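Local coordinates for protein YiiM (Escherichia coli, PDB 1O65) that is of unknown function but may bind molybdenum and act as an oxidoreductase on nitrogenous compounds, at residues 44-49 against 67-72. Numbering follows the deposited sequence.
Sequences LMLTEL and RALCHY
Leu46 places CG anti to the backbone N and beside the carbonyl carbon (chi1 164°), while Leu69 at -72° keeps CG beside its own N and opposite the carbonyl carbon; these torsions help bring the methyl ends of the two side chains together, tip to tip. Leu46 CD2 lies 3.7 Å from Leu69 CD1, and the other methyl, Leu46 CD1, is 4.1 Å from that same Leu69 CD1, so one methyl of Leu69 faces both branches of the fork. Both residues are buried, and Leu51, together with Ile123 of strand 121-128, touches each of them, which places the pair in a shared apolar core.

The second point of contact is made by main-chain oxygens. Ala68 directs its methyl at the turn after strand 43-47, where CB comes within 3.3 Å of Glu48 O. Its alpha carbon approaches the next carbonyl, Ala68 CA to Leu49 O being 3.5 Å with 143° at the hydrogen, as expected of a CA-H...O contact. The side chains of Glu48 and Leu49 start away from the 67-72 segment, leaving their backbone to form this surface.

Ala68 and Leu69 both face Tyr158, the signature of a classic beta bulge at the start of strand 69-73. The contact thus packs the small antiparallel sheet containing strand 43-47 against the bulged start of strand 69-73 in the larger mixed sheet, within the beta-rich MOSC domain.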
ATOM      1  N   LEU A  44     -16.845   2.830  11.974  1.00 40.40           N
ATOM      2  CA  LEU A  44     -15.939   2.229  12.921  1.00 38.02           C
ATOM      3  C   LEU A  44     -14.758   3.171  13.202  1.00 36.88           C
ATOM      4  O   LEU A  44     -14.387   4.071  12.452  1.00 36.73           O
ATOM      5  CB  LEU A  44     -15.454   0.849  12.523  1.00 34.32           C
ATOM      6  CG  LEU A  44     -14.581   0.659  11.298  1.00 32.05           C
ATOM      7  CD1 LEU A  44     -14.395  -0.818  10.982  1.00 26.94           C
ATOM      8  CD2 LEU A  44     -15.128   1.383  10.065  1.00 30.80           C
ATOM      9  N   MET A  45     -14.167   2.954  14.360  1.00 35.60           N
ATOM     10  CA  MET A  45     -13.056   3.703  14.876  1.00 34.45           C
ATOM     11  C   MET A  45     -11.739   3.291  14.224  1.00 34.98           C
ATOM     12  O   MET A  45     -11.431   2.101  14.053  1.00 33.49           O
ATOM     13  CB  MET A  45     -13.007   3.477  16.395  1.00 34.55           C
ATOM     14  CG  MET A  45     -12.009   4.358  17.112  1.00 38.67           C
ATOM     15  SD  MET A  45     -12.290   6.135  16.877  1.00 39.53           S
ATOM     16  CE  MET A  45     -10.622   6.705  17.247  1.00 39.31           C
ATOM     17  N   LEU A  46     -11.027   4.286  13.689  1.00 33.58           N
ATOM     18  CA  LEU A  46      -9.705   3.997  13.116  1.00 33.57           C
ATOM     19  C   LEU A  46      -8.671   4.448  14.158  1.00 34.78           C
ATOM     20  O   LEU A  46      -8.608   5.646  14.473  1.00 34.16           O
ATOM     21  CB  LEU A  46      -9.482   4.676  11.774  1.00 27.33           C
ATOM     22  CG  LEU A  46      -8.043   4.758  11.264  1.00 30.27           C
ATOM     23  CD1 LEU A  46      -7.349   3.399  11.196  1.00 22.11           C
ATOM     24  CD2 LEU A  46      -7.965   5.431   9.899  1.00 28.89           C
ATOM     25  N   THR A  47      -7.949   3.491  14.727  1.00 35.25           N
ATOM     26  CA  THR A  47      -6.948   3.827  15.747  1.00 36.71           C
ATOM     27  C   THR A  47      -5.556   3.864  15.151  1.00 35.13           C
ATOM     28  O   THR A  47      -5.359   3.481  13.999  1.00 36.38           O
ATOM     29  CB  THR A  47      -6.991   2.852  16.941  1.00 39.95           C
ATOM     30  OG1 THR A  47      -6.151   3.399  17.990  1.00 47.65           O
ATOM     31  CG2 THR A  47      -6.463   1.481  16.614  1.00 38.91           C
ATOM     32  N   GLU A  48      -4.546   4.225  15.915  1.00 35.13           N
ATOM     33  CA  GLU A  48      -3.167   4.279  15.471  1.00 35.11           C
ATOM     34  C   GLU A  48      -2.727   3.046  14.689  1.00 34.02           C
ATOM     35  O   GLU A  48      -2.049   3.134  13.683  1.00 33.73           O
ATOM     36  CB  GLU A  48      -2.239   4.368  16.703  1.00 39.38           C
ATOM     37  CG  GLU A  48      -0.761   4.259  16.336  1.00 44.63           C
ATOM     38  CD  GLU A  48       0.164   4.489  17.511  1.00 48.05           C
ATOM     39  OE1 GLU A  48       0.273   3.589  18.373  1.00 51.06           O
ATOM     40  OE2 GLU A  48       0.811   5.554  17.588  1.00 49.67           O
ATOM     41  N   LEU A  49      -3.041   1.874  15.226  1.00 32.23           N
ATOM     42  CA  LEU A  49      -2.639   0.603  14.687  1.00 30.18           C
ATOM     43  C   LEU A  49      -3.543   0.022  13.622  1.00 27.77           C
ATOM     44  O   LEU A  49      -3.197  -0.980  13.013  1.00 24.81           O
ATOM     45  CB  LEU A  49      -2.526  -0.387  15.877  1.00 28.86           C
ATOM     46  CG  LEU A  49      -1.416  -0.046  16.885  1.00 30.91           C
ATOM     47  CD1 LEU A  49      -1.359  -1.130  17.964  1.00 30.40           C
ATOM     48  CD2 LEU A  49      -0.077   0.083  16.175  1.00 28.93           C
ATOM     49  N   ARG A  67       1.827   0.571   9.228  1.00 29.35           N
ATOM     50  CA  ARG A  67       1.079  -0.336   8.350  1.00 30.71           C
ATOM     51  C   ARG A  67      -0.312  -0.587   8.909  1.00 29.32           C
ATOM     52  O   ARG A  67      -0.855  -1.676   8.855  1.00 28.51           O
ATOM     53  CB  ARG A  67       1.840  -1.632   8.107  1.00 35.10           C
ATOM     54  CG  ARG A  67       2.434  -2.303   9.320  1.00 43.17           C
ATOM     55  CD  ARG A  67       3.402  -3.438   8.919  1.00 47.84           C
ATOM     56  NE  ARG A  67       4.319  -3.709  10.053  1.00 50.46           N
ATOM     57  CZ  ARG A  67       3.916  -4.317  11.158  1.00 53.46           C
ATOM     58  NH1 ARG A  67       2.658  -4.726  11.297  1.00 55.33           N
ATOM     59  NH2 ARG A  67       4.760  -4.513  12.157  1.00 54.92           N
ATOM     60  N   ALA A  68      -0.900   0.480   9.436  1.00 29.27           N
ATOM     61  CA  ALA A  68      -2.229   0.440  10.018  1.00 27.88           C
ATOM     62  C   ALA A  68      -3.300   0.098   8.988  1.00 28.53           C
ATOM     63  O   ALA A  68      -4.276  -0.572   9.352  1.00 28.78           O
ATOM     64  CB  ALA A  68      -2.504   1.797  10.667  1.00 26.44           C
ATOM     65  N   LEU A  69      -3.162   0.545   7.743  1.00 25.83           N
ATOM     66  CA  LEU A  69      -4.110   0.331   6.686  1.00 24.85           C
ATOM     67  C   LEU A  69      -3.468  -0.062   5.348  1.00 23.92           C
ATOM     68  O   LEU A  69      -2.506   0.558   4.910  1.00 24.28           O
ATOM     69  CB  LEU A  69      -4.921   1.610   6.403  1.00 24.49           C
ATOM     70  CG  LEU A  69      -5.964   2.067   7.400  1.00 24.75           C
ATOM     71  CD1 LEU A  69      -6.217   3.563   7.270  1.00 21.89           C
ATOM     72  CD2 LEU A  69      -7.283   1.308   7.247  1.00 22.71           C
ATOM     73  N   CYS A  70      -4.071  -1.014   4.664  1.00 23.18           N
ATOM     74  CA  CYS A  70      -3.570  -1.523   3.391  1.00 23.18           C
ATOM     75  C   CYS A  70      -4.546  -1.143   2.273  1.00 23.09           C
ATOM     76  O   CYS A  70      -5.754  -1.376   2.444  1.00 21.87           O
ATOM     77  CB  CYS A  70      -3.444  -3.052   3.464  1.00 21.45           C
ATOM     78  SG  CYS A  70      -2.982  -3.814   1.862  1.00 23.16           S
ATOM     79  N   HIS A  71      -4.062  -0.624   1.169  1.00 22.40           N
ATOM     80  CA  HIS A  71      -4.932  -0.209   0.074  1.00 24.57           C
ATOM     81  C   HIS A  71      -4.662  -1.024  -1.186  1.00 25.73           C
ATOM     82  O   HIS A  71      -3.490  -1.201  -1.526  1.00 26.08           O
ATOM     83  CB  HIS A  71      -4.606   1.275  -0.278  1.00 24.43           C
ATOM     84  CG  HIS A  71      -5.677   1.945  -1.069  1.00 28.07           C
ATOM     85  ND1 HIS A  71      -6.324   3.095  -0.623  1.00 29.27           N
ATOM     86  CD2 HIS A  71      -6.269   1.611  -2.243  1.00 27.58           C
ATOM     87  CE1 HIS A  71      -7.254   3.437  -1.499  1.00 28.88           C
ATOM     88  NE2 HIS A  71      -7.237   2.560  -2.488  1.00 29.97           N
ATOM     89  N   TYR A  72      -5.695  -1.459  -1.908  1.00 25.53           N
ATOM     90  CA  TYR A  72      -5.434  -2.139  -3.189  1.00 25.53           C
ATOM     91  C   TYR A  72      -6.419  -1.609  -4.231  1.00 25.15           C
ATOM     92  O   TYR A  72      -7.642  -1.547  -4.051  1.00 23.64           O
ATOM     93  CB  TYR A  72      -5.437  -3.643  -3.101  1.00 26.68           C
ATOM     94  CG  TYR A  72      -4.688  -4.364  -4.204  1.00 28.38           C
ATOM     95  CD1 TYR A  72      -3.304  -4.327  -4.278  1.00 28.43           C
ATOM     96  CD2 TYR A  72      -5.367  -5.100  -5.182  1.00 27.83           C
ATOM     97  CE1 TYR A  72      -2.599  -4.978  -5.268  1.00 27.34           C
ATOM     98  CE2 TYR A  72      -4.671  -5.753  -6.173  1.00 28.32           C
ATOM     99  CZ  TYR A  72      -3.289  -5.696  -6.217  1.00 28.46           C
ATOM    100  OH  TYR A  72      -2.603  -6.347  -7.221  1.00 26.87           O
TER